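Local coordinates for proteinase K (Serratia sp., PDB 2B6N), which probably hydrolyses peptide bonds as a secreted, calcium-binding serine endopeptidase of the subtilase family, from a cold-tolerant bacterium, at residues A[52-61]-A[89-100]; A[1-11]-A[19-27]. All coordinates share one frame; numbering follows the deposited sequence.

Contact 1: residues A[52-61]-A[89-100]; sequences RASSGYDFID and KNVNVVGVRVLN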
# COMPACT_ATOMS: atom_id res chain seq x y z
N ARG A 52 -8.06 -2.79 15.62
CA ARG A 52 -6.68 -2.38 15.33
C ARG A 52 -6.56 -1.07 14.54
O ARG A 52 -5.45 -0.57 14.34
CB ARG A 52 -5.90 -3.49 14.61
CG ARG A 52 -5.73 -4.75 15.43
CD ARG A 52 -5.19 -5.90 14.59
NE ARG A 52 -6.19 -6.43 13.65
CZ ARG A 52 -6.09 -6.36 12.32
NH1 ARG A 52 -5.03 -5.77 11.75
NH2 ARG A 52 -7.05 -6.86 11.56
N ALA A 53 -7.69 -0.52 14.09
CA ALA A 53 -7.66 0.74 13.34
C ALA A 53 -8.10 1.91 14.20
O ALA A 53 -9.11 1.84 14.91
CB ALA A 53 -8.55 0.67 12.09
N SER A 54 -7.34 2.99 14.09
CA SER A 54 -7.67 4.22 14.79
C SER A 54 -7.31 5.43 13.94
O SER A 54 -6.59 5.32 12.93
CB SER A 54 -6.98 4.27 16.16
OG SER A 54 -5.57 4.31 16.02
N SER A 55 -7.81 6.60 14.34
CA SER A 55 -7.50 7.83 13.60
C SER A 55 -6.18 8.46 14.01
O SER A 55 -5.85 8.53 15.20
CB SER A 55 -8.62 8.85 13.77
OG SER A 55 -9.84 8.37 13.24
N GLY A 56 -5.42 8.93 13.02
CA GLY A 56 -4.21 9.69 13.26
C GLY A 56 -4.54 11.17 13.25
O GLY A 56 -4.53 11.85 14.29
N TYR A 57 -4.81 11.70 12.07
CA TYR A 57 -5.23 13.09 11.94
C TYR A 57 -5.98 13.27 10.64
O TYR A 57 -5.72 12.55 9.67
CB TYR A 57 -4.03 14.08 11.97
CG TYR A 57 -4.52 15.47 12.32
CD1 TYR A 57 -4.81 15.79 13.64
CD2 TYR A 57 -4.76 16.44 11.33
CE1 TYR A 57 -5.28 17.03 13.99
CE2 TYR A 57 -5.24 17.72 11.68
CZ TYR A 57 -5.51 17.99 13.03
OH TYR A 57 -6.01 19.21 13.43
N ASP A 58 -6.91 14.23 10.64
CA ASP A 58 -7.69 14.56 9.47
C ASP A 58 -7.31 15.96 8.98
O ASP A 58 -7.70 16.96 9.58
CB ASP A 58 -9.19 14.43 9.80
CG ASP A 58 -10.11 14.76 8.62
OD1 ASP A 58 -9.65 15.36 7.63
OD2 ASP A 58 -11.30 14.40 8.69
N PHE A 59 -6.53 16.02 7.90
CA PHE A 59 -6.12 17.29 7.28
C PHE A 59 -7.15 17.90 6.33
O PHE A 59 -6.97 19.03 5.86
CB PHE A 59 -4.73 17.17 6.64
CG PHE A 59 -3.63 16.97 7.65
CD1 PHE A 59 -3.12 15.69 7.89
CD2 PHE A 59 -3.16 18.05 8.40
CE1 PHE A 59 -2.12 15.50 8.85
CE2 PHE A 59 -2.17 17.88 9.35
CZ PHE A 59 -1.64 16.59 9.59
N ILE A 60 -8.25 17.20 6.09
CA ILE A 60 -9.37 17.82 5.36
C ILE A 60 -10.21 18.67 6.32
O ILE A 60 -10.44 19.86 6.07
CB ILE A 60 -10.25 16.76 4.66
CG1 ILE A 60 -9.40 15.96 3.67
CG2 ILE A 60 -11.48 17.41 3.98
CD1 ILE A 60 -8.86 16.78 2.48
N ASP A 61 -10.64 18.06 7.43
CA ASP A 61 -11.49 18.74 8.43
C ASP A 61 -10.72 19.47 9.52
O ASP A 61 -11.31 20.25 10.29
CB ASP A 61 -12.48 17.75 9.07
CG ASP A 61 -13.51 17.22 8.09
OD1 ASP A 61 -13.73 17.85 7.03
OD2 ASP A 61 -14.11 16.18 8.40
N LYS A 89 -2.28 -9.50 9.20
CA LYS A 89 -3.58 -9.61 9.86
C LYS A 89 -3.61 -9.15 11.32
O LYS A 89 -4.69 -9.15 11.94
CB LYS A 89 -4.12 -11.04 9.70
CG LYS A 89 -4.25 -11.44 8.21
CD LYS A 89 -4.84 -12.82 8.05
CE LYS A 89 -4.91 -13.23 6.58
NZ LYS A 89 -5.90 -12.45 5.76
N ASN A 90 -2.47 -8.76 11.87
CA ASN A 90 -2.44 -8.21 13.23
C ASN A 90 -1.72 -6.85 13.33
O ASN A 90 -1.34 -6.40 14.43
CB ASN A 90 -1.82 -9.20 14.22
CG ASN A 90 -2.17 -8.89 15.67
OD1 ASN A 90 -1.32 -8.95 16.57
ND2 ASN A 90 -3.44 -8.56 15.90
N VAL A 91 -1.54 -6.20 12.18
CA VAL A 91 -0.89 -4.88 12.15
C VAL A 91 -1.80 -3.82 12.78
O VAL A 91 -3.04 -3.94 12.74
CB VAL A 91 -0.51 -4.47 10.70
CG1 VAL A 91 -1.73 -4.00 9.90
CG2 VAL A 91 0.60 -3.41 10.69
N ASN A 92 -1.20 -2.80 13.38
CA ASN A 92 -1.96 -1.61 13.77
C ASN A 92 -2.14 -0.69 12.57
O ASN A 92 -1.22 -0.53 11.77
CB ASN A 92 -1.26 -0.88 14.91
CG ASN A 92 -1.02 -1.78 16.08
OD1 ASN A 92 -1.98 -2.28 16.66
ND2 ASN A 92 0.25 -2.06 16.39
N VAL A 93 -3.34 -0.12 12.43
CA VAL A 93 -3.70 0.71 11.30
C VAL A 93 -4.03 2.10 11.82
O VAL A 93 -4.84 2.23 12.74
CB VAL A 93 -4.92 0.14 10.52
CG1 VAL A 93 -5.38 1.12 9.40
CG2 VAL A 93 -4.58 -1.23 9.93
N VAL A 94 -3.40 3.10 11.24
CA VAL A 94 -3.65 4.51 11.59
C VAL A 94 -4.05 5.31 10.35
O VAL A 94 -3.28 5.44 9.39
CB VAL A 94 -2.43 5.17 12.31
CG1 VAL A 94 -2.73 6.67 12.60
CG2 VAL A 94 -2.10 4.45 13.59
N GLY A 95 -5.25 5.86 10.38
CA GLY A 95 -5.74 6.69 9.29
C GLY A 95 -5.20 8.12 9.34
O GLY A 95 -5.28 8.81 10.37
N VAL A 96 -4.62 8.54 8.21
CA VAL A 96 -4.17 9.93 8.04
C VAL A 96 -4.94 10.46 6.84
O VAL A 96 -4.63 10.12 5.70
CB VAL A 96 -2.63 10.00 7.84
CG1 VAL A 96 -2.17 11.46 7.77
CG2 VAL A 96 -1.94 9.32 9.02
N ARG A 97 -5.98 11.25 7.10
CA ARG A 97 -6.88 11.67 6.03
C ARG A 97 -6.40 12.95 5.33
O ARG A 97 -6.36 14.05 5.93
CB ARG A 97 -8.33 11.80 6.54
CG ARG A 97 -9.30 12.36 5.50
CD ARG A 97 -10.75 12.33 5.99
NE ARG A 97 -11.70 12.71 4.95
CZ ARG A 97 -12.59 13.71 5.04
NH1 ARG A 97 -12.69 14.45 6.14
NH2 ARG A 97 -13.40 13.94 4.01
N VAL A 98 -6.02 12.79 4.06
CA VAL A 98 -5.53 13.91 3.26
C VAL A 98 -6.34 14.10 1.98
O VAL A 98 -6.08 15.02 1.18
CB VAL A 98 -4.02 13.80 2.93
CG1 VAL A 98 -3.20 13.70 4.21
CG2 VAL A 98 -3.73 12.60 2.00
N LEU A 99 -7.33 13.22 1.80
CA LEU A 99 -8.17 13.25 0.60
C LEU A 99 -9.60 13.36 1.05
O LEU A 99 -9.98 12.72 2.03
CB LEU A 99 -7.97 11.98 -0.24
CG LEU A 99 -6.55 11.69 -0.75
CD1 LEU A 99 -6.55 10.45 -1.65
CD2 LEU A 99 -6.00 12.91 -1.50
N ASN A 100 -10.38 14.17 0.34
CA ASN A 100 -11.77 14.46 0.74
C ASN A 100 -12.80 13.36 0.34
O ASN A 100 -12.42 12.27 -0.12
CB ASN A 100 -12.19 15.87 0.24
CG ASN A 100 -12.20 15.99 -1.27
OD1 ASN A 100 -12.42 15.02 -1.99
ND2 ASN A 100 -11.98 17.21 -1.76
O HOH W 1 -4.44 1.85 15.60
O HOH W 2 -15.10 16.16 5.00

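Contact 2: residues A[1-11]-A[19-27]; sequences ADQPSPTWGID and PLDNNYHTD. With CA (calcium ion), chain C.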
# COMPACT_ATOMS: atom_id res chain seq x y z
N ALA A 1 0.19 -19.85 9.75
CA ALA A 1 -1.27 -20.04 9.49
C ALA A 1 -1.51 -20.20 8.00
O ALA A 1 -0.67 -19.81 7.19
CB ALA A 1 -2.07 -18.86 10.02
N ASP A 2 -2.67 -20.74 7.64
CA ASP A 2 -3.07 -20.86 6.25
C ASP A 2 -4.51 -20.42 6.12
O ASP A 2 -5.39 -20.93 6.83
CB ASP A 2 -2.90 -22.31 5.75
CG ASP A 2 -1.43 -22.70 5.62
OD1 ASP A 2 -0.78 -22.25 4.66
OD2 ASP A 2 -0.94 -23.48 6.47
N GLN A 3 -4.74 -19.43 5.26
CA GLN A 3 -6.08 -18.94 5.02
C GLN A 3 -6.60 -19.56 3.73
O GLN A 3 -6.05 -19.32 2.66
CB GLN A 3 -6.11 -17.40 4.94
CG GLN A 3 -7.40 -16.86 4.35
CD GLN A 3 -7.45 -15.35 4.26
OE1 GLN A 3 -6.41 -14.68 4.29
NE2 GLN A 3 -8.66 -14.80 4.15
N PRO A 4 -7.67 -20.37 3.83
CA PRO A 4 -8.22 -20.97 2.60
C PRO A 4 -9.16 -19.98 1.91
O PRO A 4 -9.73 -19.08 2.55
CB PRO A 4 -9.02 -22.15 3.15
CG PRO A 4 -9.60 -21.58 4.46
CD PRO A 4 -8.41 -20.80 5.03
N SER A 5 -9.33 -20.15 0.60
CA SER A 5 -10.19 -19.28 -0.21
C SER A 5 -9.96 -17.77 -0.02
O SER A 5 -10.93 -17.01 0.12
CB SER A 5 -11.68 -19.65 -0.01
OG SER A 5 -11.93 -20.97 -0.50
N PRO A 6 -8.69 -17.33 -0.08
CA PRO A 6 -8.42 -15.90 0.02
C PRO A 6 -8.81 -15.20 -1.28
O PRO A 6 -8.96 -15.86 -2.32
CB PRO A 6 -6.90 -15.85 0.24
CG PRO A 6 -6.40 -17.01 -0.55
CD PRO A 6 -7.45 -18.10 -0.31
N THR A 7 -8.99 -13.89 -1.23
CA THR A 7 -9.13 -13.09 -2.44
C THR A 7 -7.83 -13.24 -3.25
O THR A 7 -6.80 -13.59 -2.68
CB THR A 7 -9.50 -11.64 -2.09
OG1 THR A 7 -9.91 -10.95 -3.28
CG2 THR A 7 -8.32 -10.90 -1.39
N TRP A 8 -7.89 -12.98 -4.56
CA TRP A 8 -6.80 -13.36 -5.47
C TRP A 8 -5.47 -12.66 -5.20
O TRP A 8 -4.42 -13.29 -5.34
CB TRP A 8 -7.19 -13.24 -6.96
CG TRP A 8 -6.91 -11.91 -7.63
CD1 TRP A 8 -7.80 -10.87 -7.81
CD2 TRP A 8 -5.66 -11.46 -8.19
NE1 TRP A 8 -7.19 -9.84 -8.47
CE2 TRP A 8 -5.88 -10.15 -8.70
CE3 TRP A 8 -4.38 -12.03 -8.31
CZ2 TRP A 8 -4.86 -9.41 -9.34
CZ3 TRP A 8 -3.36 -11.28 -8.92
CH2 TRP A 8 -3.62 -9.98 -9.43
N GLY A 9 -5.53 -11.38 -4.84
CA GLY A 9 -4.31 -10.59 -4.64
C GLY A 9 -3.38 -11.23 -3.62
O GLY A 9 -2.21 -11.53 -3.92
N ILE A 10 -3.90 -11.41 -2.41
CA ILE A 10 -3.12 -12.03 -1.34
C ILE A 10 -2.80 -13.51 -1.67
O ILE A 10 -1.74 -14.00 -1.31
CB ILE A 10 -3.75 -11.84 0.07
CG1 ILE A 10 -5.09 -12.59 0.20
CG2 ILE A 10 -3.90 -10.34 0.40
CD1 ILE A 10 -5.73 -12.42 1.58
N ASP A 11 -3.71 -14.20 -2.36
CA ASP A 11 -3.42 -15.58 -2.86
C ASP A 11 -2.13 -15.61 -3.72
O ASP A 11 -1.32 -16.55 -3.64
CB ASP A 11 -4.63 -16.10 -3.68
CG ASP A 11 -4.61 -17.63 -3.89
OD1 ASP A 11 -3.65 -18.32 -3.48
OD2 ASP A 11 -5.60 -18.13 -4.47
N PRO A 19 -0.73 -21.68 -11.41
CA PRO A 19 -2.01 -21.06 -11.02
C PRO A 19 -2.15 -20.77 -9.53
O PRO A 19 -1.41 -21.31 -8.71
CB PRO A 19 -3.04 -22.11 -11.46
CG PRO A 19 -2.32 -23.40 -11.25
CD PRO A 19 -0.88 -23.13 -11.64
N LEU A 20 -3.10 -19.89 -9.19
CA LEU A 20 -3.42 -19.59 -7.78
C LEU A 20 -3.82 -20.89 -7.08
O LEU A 20 -4.55 -21.69 -7.66
CB LEU A 20 -4.57 -18.57 -7.72
CG LEU A 20 -4.22 -17.20 -8.30
CD1 LEU A 20 -5.44 -16.27 -8.34
CD2 LEU A 20 -3.05 -16.57 -7.52
N ASP A 21 -3.32 -21.11 -5.86
CA ASP A 21 -3.64 -22.32 -5.10
C ASP A 21 -4.76 -22.16 -4.04
O ASP A 21 -5.00 -23.07 -3.24
CB ASP A 21 -2.37 -22.93 -4.49
CG ASP A 21 -1.81 -22.12 -3.31
OD1 ASP A 21 -2.29 -21.00 -3.01
OD2 ASP A 21 -0.86 -22.62 -2.67
N ASN A 22 -5.45 -21.02 -4.03
CA ASN A 22 -6.59 -20.83 -3.11
C ASN A 22 -6.18 -20.89 -1.64
O ASN A 22 -6.93 -21.38 -0.77
CB ASN A 22 -7.70 -21.87 -3.39
CG ASN A 22 -9.08 -21.42 -2.92
OD1 ASN A 22 -9.79 -22.15 -2.20
ND2 ASN A 22 -9.46 -20.24 -3.33
N ASN A 23 -4.96 -20.42 -1.38
CA ASN A 23 -4.38 -20.43 -0.05
C ASN A 23 -3.49 -19.22 0.18
O ASN A 23 -2.66 -18.87 -0.69
CB ASN A 23 -3.53 -21.68 0.18
CG ASN A 23 -3.19 -21.87 1.66
OD1 ASN A 23 -2.04 -21.74 2.07
ND2 ASN A 23 -4.19 -22.18 2.45
N TYR A 24 -3.65 -18.59 1.35
CA TYR A 24 -2.74 -17.51 1.76
C TYR A 24 -2.03 -17.91 3.06
O TYR A 24 -2.63 -17.89 4.14
CB TYR A 24 -3.43 -16.13 1.86
CG TYR A 24 -2.48 -15.05 2.36
CD1 TYR A 24 -1.28 -14.81 1.69
CD2 TYR A 24 -2.77 -14.30 3.49
CE1 TYR A 24 -0.38 -13.85 2.14
CE2 TYR A 24 -1.87 -13.30 3.95
CZ TYR A 24 -0.67 -13.11 3.27
OH TYR A 24 0.23 -12.16 3.71
N HIS A 25 -0.77 -18.30 2.93
CA HIS A 25 0.03 -18.72 4.08
C HIS A 25 0.68 -17.51 4.72
O HIS A 25 1.16 -16.62 4.01
CB HIS A 25 1.12 -19.71 3.64
CG HIS A 25 2.00 -20.16 4.76
ND1 HIS A 25 1.68 -21.24 5.55
CD2 HIS A 25 3.17 -19.68 5.22
CE1 HIS A 25 2.62 -21.39 6.48
NE2 HIS A 25 3.53 -20.45 6.30
N THR A 26 0.72 -17.50 6.06
CA THR A 26 1.44 -16.47 6.81
C THR A 26 2.33 -17.14 7.87
O THR A 26 1.93 -18.11 8.51
CB THR A 26 0.49 -15.47 7.50
OG1 THR A 26 -0.51 -16.18 8.26
CG2 THR A 26 -0.20 -14.56 6.47
N ASP A 27 3.53 -16.60 8.04
CA ASP A 27 4.44 -16.92 9.14
C ASP A 27 4.53 -15.77 10.14
O ASP A 27 5.00 -15.93 11.28
CB ASP A 27 5.83 -17.21 8.56
CG ASP A 27 5.81 -18.38 7.58
OD1 ASP A 27 5.36 -19.48 7.99
OD2 ASP A 27 6.19 -18.18 6.41
CA CA C . -1.42 -18.72 -2.69
O HOH W 3 0.35 -20.47 -2.07

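Contact 1: residues A[52-61]-A[89-100]
Arg97 NH1, gripped by two carboxylates, donates to Asp58 OD2 at 2.9 Å, onto the syn lone pair, and that oxygen lies in the guanidinium plane. Asp61 OD2 adds a weak, bent second bond to the same NH1, forming a salt-bridge network. The Arg97 chain runs extended from CG to NE, with CG anti to the backbone N (chi1 175°), and lies alongside Asp58. Ile60 CB lies over one face of the guanidinium, toward its rim, 3.7 Å above the plane. Asp58 OD1 accepts from the backbone N of Ile60, an Asx turn, and from that of Asp61, an Asx motif; both hold the carboxylate in place.

Strands 53-58 and 92-97 pair in parallel at the edge of the subtilase sheet, as the strands of a beta-alpha-beta unit whose helix is 72-81. A beta bulge shifts the register at Gly56. There Gly95 O accepts from Gly56 N at 2.7 Å and, weakly, from Tyr57 N. Val94 CG1 packs tightly on Gly56 CA, at 3.4 Å.

At the other end, Arg52 bends at chi3 (-73°) and lays its guanidinium over Lys89 O. Its NH1 reaches Val91 O at 2.9 Å on an in-plane lone pair, while NH2 bonds Gly81 O.

Contact 2: residues A[1-11]-A[19-27]
The Tyr24 ring carries Ile10 on one face: Ile10 CB stands over the ring centre in a CH-pi contact, 4.2 Å from the centroid. At the ring edge, Gln3 OE1 lies 3.7 Å from Tyr24 CD2; this oxygen is also bonded by Lys89. CG of Tyr24 is anti to the backbone N (chi1 177°), which sends the ring toward helix 8-13, and its hydroxyl bonds Val87 O. Pro6 CB packs against Tyr24 CB.

The His25 ring is held at its edge. His25 ND1 donates to Asp2 OD1 at 2.8 Å, with the oxygen in the ring plane but the donor well above the carboxylate plane. NE2 donates to Asp27 OD1, so both ring nitrogens are engaged and the ring's rotation is fixed.

Backbone bonds join Gln3 with Tyr24 in both directions, and Ala1 with Thr26 likewise. Beyond the strands, Ser5 OG donates to Asn22 OD1 at 3.0 Å.

Asp11 joins the two segments through the metal site. Its OD1 binds the calcium ion at 2.4 Å and also accepts from Asn23 N. Its OD2 takes a weak bond from Asn22 N. Asp11 O, Asp21 OD1, Asn23 O and a water also bind the metal, and Asp14 and Gln15 complete the shell. The arrangement is a two-stranded antiparallel sheet that, with the end of helix 8-13 and the loop after it, builds a calcium site near the N-terminus of this subtilase catalytic domain.

Contact 1 lies deeper, with its centre about 13 Å from the chain centre. Contact 2 sits nearer the surface, at about 18 Å. Contact 1 joins an outermost strand to the main parallel sheet, and Leu99 at its end lies next to Asp39 and His72, predicted members of the charge relay. Contact 2 has a small antiparallel sheet of its own. Both gather carboxylates: an arginine probably balances them in contact 1, and a calcium ion in contact 2. They share no strand or helix, but they touch. Lys89 NZ of contact 1 bonds Gln3 OE1 of contact 2 at 2.7 Å, and the lysine chain also packs on Tyr24.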